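Local coordinates for acetone carboxylase alpha subunit (Xanthobacter autotrophicus Py2, PDB 5M45), which belongs to the hydantoinase B/oxoprolinase family and forms the manganese-binding alpha subunit of a multi-subunit carboxylase, at residues G132-D143 against Y199-D210; D153-F161 against R237-V248. One frame throughout, in Å; residues are numbered along the deposited sequence.

Interaction 1: residues G132-D143 against Y199-D210; sequences GVHDKDIFCNND and YSITCRKVGAND
Lys205 reaches along Phe139 to a pocket of oxygens, its CG lying over one face of the ring and its ammonium beyond. There NZ forms a salt bridge with Asp137 OD2 (2.8 Å) and a hydrogen bond with Gly132 O (2.9 Å); Pro131 O accepts from it as well. The lysine chain bends once, at chi3 (-58°), which turns NZ toward the carboxylate. Asp137 OD2 is gripped from opposite faces of its plane, by Lys205 NZ and His134 N, so the type II turn from His134 to Asp137 helps to hold the acid in place. Between the antiparallel strands 138-141 and 204-208 lies a classic beta bulge: Val206 and Gly207 both face Ile138, whose O takes a bond from Val206 N (2.9 Å) and a weak one from Gly207 N. Where the strands end, side-chain amides continue the ladder. Asn141 OD1 accepts from Cys203 N, and Asn142, whose N donates to Ile201 O, mimics a backbone, OD1 accepting from Ile201 N (2.7 Å) and ND2 giving a nearly straight bond to Tyr199 O (2.9 Å). Asp143 OD2 receives the hydroxyl of Thr202 OG1 (2.6 Å) above the carboxylate plane and also pairs with Arg222 of the second subunit.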
loop_
_atom_site.group_PDB
_atom_site.type_symbol
_atom_site.label_atom_id
_atom_site.label_comp_id
_atom_site.label_asym_id
_atom_site.label_seq_id
_atom_site.Cartn_x
_atom_site.Cartn_y
_atom_site.Cartn_z
ATOM N N GLY A 132 20.482 -7.230 9.091
ATOM C CA GLY A 132 20.987 -7.838 10.324
ATOM C C GLY A 132 19.889 -8.459 11.164
ATOM O O GLY A 132 18.739 -7.981 11.143
ATOM N N VAL A 133 20.232 -9.515 11.916
ATOM C CA VAL A 133 19.298 -10.173 12.843
ATOM C C VAL A 133 19.937 -10.130 14.217
ATOM O O VAL A 133 20.910 -10.864 14.487
ATOM C CB VAL A 133 19.001 -11.643 12.429
ATOM C CG1 VAL A 133 18.093 -12.346 13.447
ATOM C CG2 VAL A 133 18.393 -11.689 11.030
ATOM N N HIS A 134 19.426 -9.227 15.064
ATOM C CA HIS A 134 20.032 -8.910 16.354
ATOM C C HIS A 134 19.102 -9.231 17.519
ATOM O O HIS A 134 17.867 -9.162 17.403
ATOM C CB HIS A 134 20.456 -7.452 16.432
ATOM C CG HIS A 134 21.308 -6.993 15.292
ATOM N ND1 HIS A 134 21.032 -5.845 14.576
ATOM C CD2 HIS A 134 22.441 -7.508 14.757
ATOM C CE1 HIS A 134 21.962 -5.668 13.646
ATOM N NE2 HIS A 134 22.839 -6.654 13.742
ATOM N N ASP A 135 19.708 -9.557 18.647
ATOM C CA ASP A 135 18.968 -9.793 19.894
ATOM C C ASP A 135 18.104 -8.541 20.187
ATOM O O ASP A 135 18.574 -7.412 20.045
ATOM C CB ASP A 135 19.961 -10.082 21.035
ATOM C CG ASP A 135 19.288 -10.501 22.326
ATOM O OD1 ASP A 135 18.171 -11.013 22.316
ATOM O OD2 ASP A 135 19.906 -10.313 23.391
ATOM N N LYS A 136 16.829 -8.799 20.513
ATOM C CA LYS A 136 15.784 -7.784 20.807
ATOM C C LYS A 136 15.181 -7.063 19.576
ATOM O O LYS A 136 14.416 -6.102 19.723
ATOM C CB LYS A 136 16.259 -6.789 21.863
ATOM C CG LYS A 136 16.741 -7.426 23.156
ATOM C CD LYS A 136 16.918 -6.302 24.176
ATOM C CE LYS A 136 17.612 -6.798 25.420
ATOM N NZ LYS A 136 16.785 -7.857 26.072
ATOM N N ASP A 137 15.554 -7.499 18.359
ATOM C CA ASP A 137 14.877 -7.008 17.157
ATOM C C ASP A 137 13.416 -7.492 17.124
ATOM O O ASP A 137 13.079 -8.501 17.737
ATOM C CB ASP A 137 15.620 -7.459 15.890
ATOM C CG ASP A 137 16.849 -6.616 15.584
ATOM O OD1 ASP A 137 17.106 -5.574 16.249
ATOM O OD2 ASP A 137 17.559 -6.977 14.629
ATOM N N ILE A 138 12.578 -6.739 16.419
ATOM C CA ILE A 138 11.193 -7.138 16.109
ATOM C C ILE A 138 10.954 -7.050 14.594
ATOM O O ILE A 138 11.160 -5.985 13.989
ATOM C CB ILE A 138 10.169 -6.209 16.821
ATOM C CG1 ILE A 138 10.391 -6.231 18.333
ATOM C CG2 ILE A 138 8.733 -6.670 16.537
ATOM C CD1 ILE A 138 9.541 -5.170 19.095
ATOM N N PHE A 139 10.521 -8.170 13.993
ATOM C CA PHE A 139 10.150 -8.242 12.583
ATOM C C PHE A 139 8.626 -8.335 12.425
ATOM O O PHE A 139 7.946 -8.930 13.256
ATOM C CB PHE A 139 10.882 -9.425 11.858
ATOM C CG PHE A 139 12.378 -9.262 11.787
ATOM C CD1 PHE A 139 12.977 -8.584 10.725
ATOM C CD2 PHE A 139 13.205 -9.790 12.779
ATOM C CE1 PHE A 139 14.363 -8.425 10.659
ATOM C CE2 PHE A 139 14.593 -9.626 12.733
ATOM C CZ PHE A 139 15.182 -8.945 11.677
ATOM N N CYS A 140 8.086 -7.728 11.373
ATOM C CA CYS A 140 6.691 -7.876 11.022
ATOM C C CYS A 140 6.581 -8.310 9.565
ATOM O O CYS A 140 7.367 -7.888 8.731
ATOM C CB CYS A 140 5.935 -6.563 11.295
ATOM S SG CYS A 140 4.143 -6.611 11.004
ATOM N N ASN A 141 5.591 -9.144 9.265
ATOM C CA ASN A 141 5.419 -9.687 7.904
ATOM C C ASN A 141 3.990 -10.117 7.630
ATOM O O ASN A 141 3.304 -10.614 8.540
ATOM C CB ASN A 141 6.354 -10.911 7.743
ATOM C CG ASN A 141 6.190 -11.606 6.414
ATOM O OD1 ASN A 141 6.647 -11.112 5.377
ATOM N ND2 ASN A 141 5.502 -12.733 6.421
ATOM N N ASN A 142 3.527 -9.903 6.393
ATOM C CA ASN A 142 2.272 -10.512 5.916
ATOM C C ASN A 142 2.254 -10.868 4.426
ATOM O O ASN A 142 1.168 -11.125 3.871
ATOM C CB ASN A 142 1.067 -9.625 6.272
ATOM C CG ASN A 142 0.987 -8.379 5.406
ATOM O OD1 ASN A 142 1.930 -8.091 4.673
ATOM N ND2 ASN A 142 -0.142 -7.656 5.458
ATOM N N ASP A 143 3.415 -10.900 3.768
ATOM C CA ASP A 143 3.493 -10.925 2.307
ATOM C C ASP A 143 3.095 -12.292 1.724
ATOM O O ASP A 143 3.795 -13.294 1.926
ATOM C CB ASP A 143 4.948 -10.557 1.912
ATOM C CG ASP A 143 5.170 -10.402 0.422
ATOM O OD1 ASP A 143 4.191 -10.520 -0.395
ATOM O OD2 ASP A 143 6.341 -10.131 0.073
ATOM N N TYR A 199 -2.324 -3.235 2.591
ATOM C CA TYR A 199 -0.964 -2.934 3.113
ATOM C C TYR A 199 -0.173 -4.257 3.245
ATOM O O TYR A 199 -0.584 -5.148 3.985
ATOM C CB TYR A 199 -1.105 -2.267 4.484
ATOM C CG TYR A 199 0.160 -1.640 5.097
ATOM C CD1 TYR A 199 0.840 -0.608 4.452
ATOM C CD2 TYR A 199 0.607 -2.029 6.351
ATOM C CE1 TYR A 199 1.978 -0.006 5.044
ATOM C CE2 TYR A 199 1.713 -1.431 6.962
ATOM C CZ TYR A 199 2.404 -0.421 6.303
ATOM O OH TYR A 199 3.507 0.198 6.927
ATOM N N SER A 200 0.926 -4.384 2.492
ATOM C CA SER A 200 1.703 -5.630 2.391
ATOM C C SER A 200 3.138 -5.347 2.839
ATOM O O SER A 200 3.807 -4.455 2.288
ATOM C CB SER A 200 1.697 -6.204 0.966
ATOM O OG SER A 200 2.280 -7.530 0.909
ATOM N N ILE A 201 3.594 -6.131 3.828
ATOM C CA ILE A 201 4.831 -5.911 4.584
ATOM C C ILE A 201 5.753 -7.139 4.334
ATOM O O ILE A 201 5.366 -8.258 4.659
ATOM C CB ILE A 201 4.489 -5.839 6.090
ATOM C CG1 ILE A 201 3.387 -4.771 6.377
ATOM C CG2 ILE A 201 5.721 -5.538 6.917
ATOM C CD1 ILE A 201 2.368 -5.204 7.450
ATOM N N THR A 202 6.961 -6.934 3.789
ATOM C CA THR A 202 7.875 -8.055 3.495
ATOM C C THR A 202 9.017 -8.169 4.514
ATOM O O THR A 202 10.033 -7.503 4.364
ATOM C CB THR A 202 8.436 -7.962 2.055
ATOM O OG1 THR A 202 7.369 -7.928 1.109
ATOM C CG2 THR A 202 9.355 -9.165 1.727
ATOM N N CYS A 203 8.831 -8.997 5.542
ATOM C CA CYS A 203 9.857 -9.244 6.588
ATOM C C CYS A 203 10.581 -7.945 7.051
ATOM O O CYS A 203 11.822 -7.865 7.140
ATOM C CB CYS A 203 10.836 -10.321 6.093
ATOM S SG CYS A 203 10.100 -11.978 5.942
ATOM N N ARG A 204 9.769 -6.942 7.405
ATOM C CA ARG A 204 10.297 -5.620 7.772
ATOM C C ARG A 204 10.813 -5.616 9.212
ATOM O O ARG A 204 10.162 -6.141 10.114
ATOM C CB ARG A 204 9.203 -4.585 7.581
ATOM C CG ARG A 204 9.583 -3.143 7.970
ATOM C CD ARG A 204 8.537 -2.132 7.546
ATOM N NE ARG A 204 8.870 -0.805 8.049
ATOM C CZ ARG A 204 8.177 0.317 7.776
ATOM N NH1 ARG A 204 7.120 0.294 6.974
ATOM N NH2 ARG A 204 8.555 1.473 8.308
ATOM N N LYS A 205 11.983 -5.018 9.444
ATOM C CA LYS A 205 12.420 -4.774 10.824
ATOM C C LYS A 205 11.679 -3.518 11.341
ATOM O O LYS A 205 11.955 -2.401 10.903
ATOM C CB LYS A 205 13.952 -4.595 10.952
ATOM C CG LYS A 205 14.422 -4.582 12.420
ATOM C CD LYS A 205 15.899 -4.328 12.646
ATOM C CE LYS A 205 16.735 -5.372 11.927
ATOM N NZ LYS A 205 18.161 -5.390 12.351
ATOM N N VAL A 206 10.733 -3.729 12.255
ATOM C CA VAL A 206 9.859 -2.671 12.776
ATOM C C VAL A 206 10.227 -2.209 14.204
ATOM O O VAL A 206 9.600 -1.270 14.729
ATOM C CB VAL A 206 8.384 -3.086 12.753
ATOM C CG1 VAL A 206 7.943 -3.326 11.290
ATOM C CG2 VAL A 206 8.066 -4.291 13.655
ATOM N N GLY A 207 11.247 -2.820 14.794
ATOM C CA GLY A 207 11.730 -2.434 16.106
ATOM C C GLY A 207 13.075 -3.040 16.455
ATOM O O GLY A 207 13.541 -4.023 15.834
ATOM N N ALA A 208 13.713 -2.425 17.458
ATOM C CA ALA A 208 14.976 -2.876 17.997
ATOM C C ALA A 208 15.027 -2.505 19.486
ATOM O O ALA A 208 14.288 -1.604 19.934
ATOM C CB ALA A 208 16.134 -2.243 17.217
ATOM N N ASN A 209 15.865 -3.205 20.248
ATOM C CA ASN A 209 15.888 -3.064 21.690
ATOM C C ASN A 209 14.451 -3.158 22.294
ATOM O O ASN A 209 14.055 -2.385 23.169
ATOM C CB ASN A 209 16.591 -1.745 22.058
ATOM C CG ASN A 209 16.991 -1.678 23.514
ATOM O OD1 ASN A 209 17.366 -2.712 24.141
ATOM N ND2 ASN A 209 16.899 -0.464 24.098
ATOM N N ASP A 210 13.665 -4.090 21.770
ATOM C CA ASP A 210 12.304 -4.366 22.261
ATOM C C ASP A 210 11.330 -3.194 22.094
ATOM O O ASP A 210 10.280 -3.166 22.739
ATOM C CB ASP A 210 12.330 -4.893 23.736
ATOM C CG ASP A 210 12.832 -6.353 23.846
ATOM O OD1 ASP A 210 13.069 -7.050 22.826
ATOM O OD2 ASP A 210 12.989 -6.830 24.999
HETATM O O HOH W 1 18.840 -3.895 15.220
HETATM O O HOH W 2 17.727 -5.044 18.867
HETATM O O HOH W 3 12.115 -8.232 20.434
HETATM O O HOH W 4 0.852 -9.733 -0.235
#

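Interaction 2: residues D153-F161 against R237-V248; sequences DIHTIVPIF and RIAGCHMIRKLV. With MN (manganese (II) ion), chain M.
One face of the strand that carries a manganese ligand packs here on a long helix: Thr156 and Ile154 meet Arg237, while Val158 and Ile160 meet the helix further along. Arg237 NE donates to Thr156 OG1 (2.9 Å), nearly in the guanidinium plane and at an N-H...O angle of 160°. Ile154 sets its CG2 over the centre of one face of the same guanidinium, 3.5 Å from Arg237 CZ. The arm of Arg237 runs back toward the start of the strand as far as CD, and a bend at chi3 (-57°) then turns the guanidinium across it, against Ile154. Thr174 OG1 accepts from Arg237 NH1, and a water bridges Arg237 NH2 and Thr156 OG1, so the buried charge has several polar partners and its rotation is restricted.

Strand 153-161 and helix 237-248 run in the same general direction, 28° apart, with axes 8.6 Å from each other at closest; this is alpha/beta layer packing, the helix lying against the antiparallel sheet. In the middle, Val158 CG2 rests on Cys241 CB (4.0 Å), and further along Ile160 CG2 meets Val248 CG1 (4.1 Å), the two side chains crossing at about a right angle. To one side of these pairs the guanidinium of Arg245 lies against the His242 ring, with NH2 over the ring centre. Arg245 NH1 reaches Pro159 O through a water, and NH2 forms a salt bridge with Asp210. At the start of the strand, Asp153 OD1 binds the manganese ion at 2.0 Å, its site shared with His150 and His175; OD2 receives a weak hydrogen bond from His111.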
loop_
_atom_site.group_PDB
_atom_site.type_symbol
_atom_site.label_atom_id
_atom_site.label_comp_id
_atom_site.label_asym_id
_atom_site.label_seq_id
_atom_site.Cartn_x
_atom_site.Cartn_y
_atom_site.Cartn_z
ATOM N N ASP A 153 -3.732 -11.539 7.868
ATOM C CA ASP A 153 -3.031 -12.312 8.869
ATOM C C ASP A 153 -1.620 -11.729 9.072
ATOM O O ASP A 153 -0.709 -11.987 8.266
ATOM C CB ASP A 153 -2.997 -13.782 8.511
ATOM C CG ASP A 153 -4.364 -14.425 8.577
ATOM O OD1 ASP A 153 -5.259 -13.880 9.280
ATOM O OD2 ASP A 153 -4.590 -15.482 7.930
ATOM N N ILE A 154 -1.458 -10.952 10.129
ATOM C CA ILE A 154 -0.206 -10.264 10.378
ATOM C C ILE A 154 0.690 -11.082 11.323
ATOM O O ILE A 154 0.231 -11.514 12.413
ATOM C CB ILE A 154 -0.441 -8.870 11.027
ATOM C CG1 ILE A 154 -1.478 -8.034 10.232
ATOM C CG2 ILE A 154 0.880 -8.139 11.195
ATOM C CD1 ILE A 154 -1.041 -7.656 8.838
ATOM N N HIS A 155 1.943 -11.275 10.910
ATOM C CA HIS A 155 2.969 -11.956 11.721
ATOM C C HIS A 155 3.911 -10.955 12.439
ATOM O O HIS A 155 4.358 -9.986 11.816
ATOM C CB HIS A 155 3.893 -12.870 10.888
ATOM C CG HIS A 155 3.202 -13.705 9.863
ATOM N ND1 HIS A 155 3.845 -14.143 8.723
ATOM C CD2 HIS A 155 1.951 -14.223 9.816
ATOM C CE1 HIS A 155 3.008 -14.886 8.005
ATOM N NE2 HIS A 155 1.848 -14.938 8.648
ATOM N N THR A 156 4.227 -11.248 13.713
ATOM C CA THR A 156 5.335 -10.639 14.453
ATOM C C THR A 156 6.310 -11.788 14.764
ATOM O O THR A 156 5.906 -12.832 15.279
ATOM C CB THR A 156 4.873 -9.956 15.752
ATOM O OG1 THR A 156 3.985 -8.872 15.461
ATOM C CG2 THR A 156 6.082 -9.407 16.558
ATOM N N ILE A 157 7.571 -11.618 14.364
ATOM C CA ILE A 157 8.631 -12.643 14.485
ATOM C C ILE A 157 9.855 -12.053 15.267
ATOM O O ILE A 157 10.372 -10.990 14.924
ATOM C CB ILE A 157 9.045 -13.145 13.080
ATOM C CG1 ILE A 157 7.881 -13.856 12.357
ATOM C CG2 ILE A 157 10.217 -14.114 13.184
ATOM C CD1 ILE A 157 8.090 -13.920 10.840
ATOM N N VAL A 158 10.279 -12.744 16.336
ATOM C CA VAL A 158 11.368 -12.297 17.226
ATOM C C VAL A 158 12.425 -13.435 17.304
ATOM O O VAL A 158 12.074 -14.579 17.626
ATOM C CB VAL A 158 10.827 -11.993 18.635
ATOM C CG1 VAL A 158 11.957 -11.676 19.586
ATOM C CG2 VAL A 158 9.816 -10.850 18.566
ATOM N N PRO A 159 13.713 -13.119 17.050
ATOM C CA PRO A 159 14.762 -14.130 17.240
ATOM C C PRO A 159 15.047 -14.359 18.719
ATOM O O PRO A 159 14.834 -13.453 19.552
ATOM C CB PRO A 159 15.983 -13.524 16.530
ATOM C CG PRO A 159 15.790 -12.044 16.709
ATOM C CD PRO A 159 14.282 -11.829 16.614
ATOM N N ILE A 160 15.481 -15.574 19.034
ATOM C CA ILE A 160 15.856 -15.968 20.403
ATOM C C ILE A 160 17.351 -16.268 20.477
ATOM O O ILE A 160 17.859 -17.090 19.710
ATOM C CB ILE A 160 15.037 -17.209 20.863
ATOM C CG1 ILE A 160 13.534 -16.916 20.723
ATOM C CG2 ILE A 160 15.423 -17.591 22.284
ATOM C CD1 ILE A 160 12.601 -18.103 20.953
ATOM N N PHE A 161 18.044 -15.607 21.408
ATOM C CA PHE A 161 19.501 -15.693 21.598
ATOM C C PHE A 161 19.864 -16.320 22.958
ATOM O O PHE A 161 19.122 -16.215 23.920
ATOM C CB PHE A 161 20.144 -14.285 21.465
ATOM C CG PHE A 161 20.330 -13.826 20.024
ATOM C CD1 PHE A 161 19.267 -13.347 19.288
ATOM C CD2 PHE A 161 21.595 -13.846 19.439
ATOM C CE1 PHE A 161 19.445 -12.895 17.969
ATOM C CE2 PHE A 161 21.772 -13.436 18.126
ATOM C CZ PHE A 161 20.706 -12.938 17.390
ATOM N N ARG A 237 0.355 -9.556 19.758
ATOM C CA ARG A 237 1.397 -10.405 19.161
ATOM C C ARG A 237 2.754 -10.244 19.898
ATOM O O ARG A 237 3.438 -11.242 20.193
ATOM C CB ARG A 237 1.599 -10.107 17.668
ATOM C CG ARG A 237 0.403 -10.411 16.771
ATOM C CD ARG A 237 0.700 -10.215 15.279
ATOM N NE ARG A 237 1.175 -8.865 14.944
ATOM C CZ ARG A 237 0.404 -7.832 14.625
ATOM N NH1 ARG A 237 -0.919 -7.920 14.581
ATOM N NH2 ARG A 237 0.970 -6.663 14.337
ATOM N N ILE A 238 3.139 -8.992 20.189
ATOM C CA ILE A 238 4.420 -8.751 20.867
ATOM C C ILE A 238 4.427 -9.375 22.281
ATOM O O ILE A 238 5.461 -9.923 22.709
ATOM C CB ILE A 238 4.774 -7.241 20.957
ATOM C CG1 ILE A 238 4.927 -6.694 19.586
ATOM C CG2 ILE A 238 6.116 -7.079 21.631
ATOM C CD1 ILE A 238 4.963 -5.170 19.529
ATOM N N ALA A 239 3.302 -9.270 23.007
ATOM C CA ALA A 239 3.185 -9.869 24.342
ATOM C C ALA A 239 3.478 -11.359 24.326
ATOM O O ALA A 239 4.312 -11.847 25.089
ATOM C CB ALA A 239 1.801 -9.624 24.942
ATOM N N GLY A 240 2.784 -12.087 23.467
ATOM C CA GLY A 240 2.978 -13.520 23.412
ATOM C C GLY A 240 4.384 -13.949 22.959
ATOM O O GLY A 240 4.950 -14.883 23.522
ATOM N N CYS A 241 4.930 -13.270 21.974
ATOM C CA CYS A 241 6.317 -13.511 21.541
ATOM C C CYS A 241 7.306 -13.347 22.705
ATOM O O CYS A 241 8.156 -14.219 22.905
ATOM C CB CYS A 241 6.717 -12.616 20.365
ATOM S SG CYS A 241 5.911 -13.014 18.774
ATOM N N HIS A 242 7.179 -12.252 23.471
ATOM C CA HIS A 242 8.095 -11.984 24.597
ATOM C C HIS A 242 7.879 -12.905 25.803
ATOM O O HIS A 242 8.858 -13.270 26.457
ATOM C CB HIS A 242 8.105 -10.480 24.987
ATOM C CG HIS A 242 8.849 -9.624 24.003
ATOM N ND1 HIS A 242 8.902 -8.247 24.098
ATOM C CD2 HIS A 242 9.558 -9.953 22.899
ATOM C CE1 HIS A 242 9.645 -7.769 23.112
ATOM N NE2 HIS A 242 10.047 -8.789 22.368
ATOM N N MET A 243 6.630 -13.314 26.055
ATOM C CA MET A 243 6.327 -14.351 27.073
ATOM C C MET A 243 7.054 -15.666 26.742
ATOM O O MET A 243 7.672 -16.283 27.620
ATOM C CB MET A 243 4.800 -14.607 27.192
ATOM C CG MET A 243 4.016 -13.456 27.817
ATOM S SD MET A 243 2.236 -13.644 27.656
ATOM C CE MET A 243 1.985 -14.996 28.788
ATOM N N ILE A 244 7.011 -16.068 25.477
ATOM C CA ILE A 244 7.661 -17.326 25.047
ATOM C C ILE A 244 9.190 -17.201 25.077
ATOM O O ILE A 244 9.861 -18.123 25.541
ATOM C CB ILE A 244 7.113 -17.804 23.681
ATOM C CG1 ILE A 244 5.653 -18.282 23.827
ATOM C CG2 ILE A 244 7.971 -18.930 23.089
ATOM C CD1 ILE A 244 4.862 -18.171 22.520
ATOM N N ARG A 245 9.741 -16.087 24.578
ATOM C CA ARG A 245 11.207 -15.842 24.661
ATOM C C ARG A 245 11.714 -15.980 26.108
ATOM O O ARG A 245 12.714 -16.647 26.375
ATOM C CB ARG A 245 11.592 -14.476 24.093
ATOM C CG ARG A 245 13.119 -14.225 24.050
ATOM C CD ARG A 245 13.465 -12.815 23.560
ATOM N NE ARG A 245 12.915 -11.808 24.465
ATOM C CZ ARG A 245 12.872 -10.499 24.222
ATOM N NH1 ARG A 245 13.351 -9.973 23.095
ATOM N NH2 ARG A 245 12.348 -9.688 25.139
ATOM N N LYS A 246 11.004 -15.365 27.032
ATOM C CA LYS A 246 11.378 -15.434 28.444
ATOM C C LYS A 246 11.338 -16.866 28.981
ATOM O O LYS A 246 12.246 -17.305 29.692
ATOM C CB LYS A 246 10.473 -14.537 29.247
ATOM C CG LYS A 246 10.845 -14.413 30.716
ATOM C CD LYS A 246 9.891 -13.398 31.336
ATOM C CE LYS A 246 9.453 -13.759 32.751
ATOM N NZ LYS A 246 10.051 -12.797 33.717
ATOM N N LEU A 247 10.279 -17.594 28.648
ATOM C CA LEU A 247 10.173 -19.004 29.064
ATOM C C LEU A 247 11.328 -19.876 28.495
ATOM O O LEU A 247 11.920 -20.690 29.234
ATOM C CB LEU A 247 8.812 -19.581 28.702
ATOM C CG LEU A 247 8.730 -21.099 28.954
ATOM C CD1 LEU A 247 8.638 -21.369 30.445
ATOM C CD2 LEU A 247 7.606 -21.735 28.224
ATOM N N VAL A 248 11.676 -19.687 27.227
ATOM C CA VAL A 248 12.807 -20.438 26.641
ATOM C C VAL A 248 14.115 -20.133 27.412
ATOM O O VAL A 248 14.861 -21.057 27.748
ATOM C CB VAL A 248 12.961 -20.231 25.105
ATOM C CG1 VAL A 248 14.260 -20.846 24.563
ATOM C CG2 VAL A 248 11.738 -20.841 24.382
HETATM MN MN MN M . -7.006 -14.417 8.353
HETATM O O HOH W 5 3.945 -5.870 14.343
HETATM O O HOH W 6 15.340 -11.267 21.161
#

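Overall arrangement
The two contacts meet on one antiparallel sheet, in which strands 138-141 and 153-162 are neighbours, and their centres lie about 12 Å apart. Interaction 1 joins strands within the sheet and is mainly polar: backbone ladder, bulge, asparagine amides and a salt bridge. Interaction 2 layers a helix on the sheet; it mixes aliphatic contacts with two arginines and has a single direct hydrogen bond between its segments. Both are largely buried, though interaction 1 has exposed residues, His134 and Asn209, at one end. Interaction 1 borders the second copy of this protein, while the helix of interaction 2 packs on a chain of another protein. Probable backbone hydrogen bonds between Phe139 and Ile157 and between Asn141 and His155 join the two, as does a salt bridge from segment 199-210 to the helix.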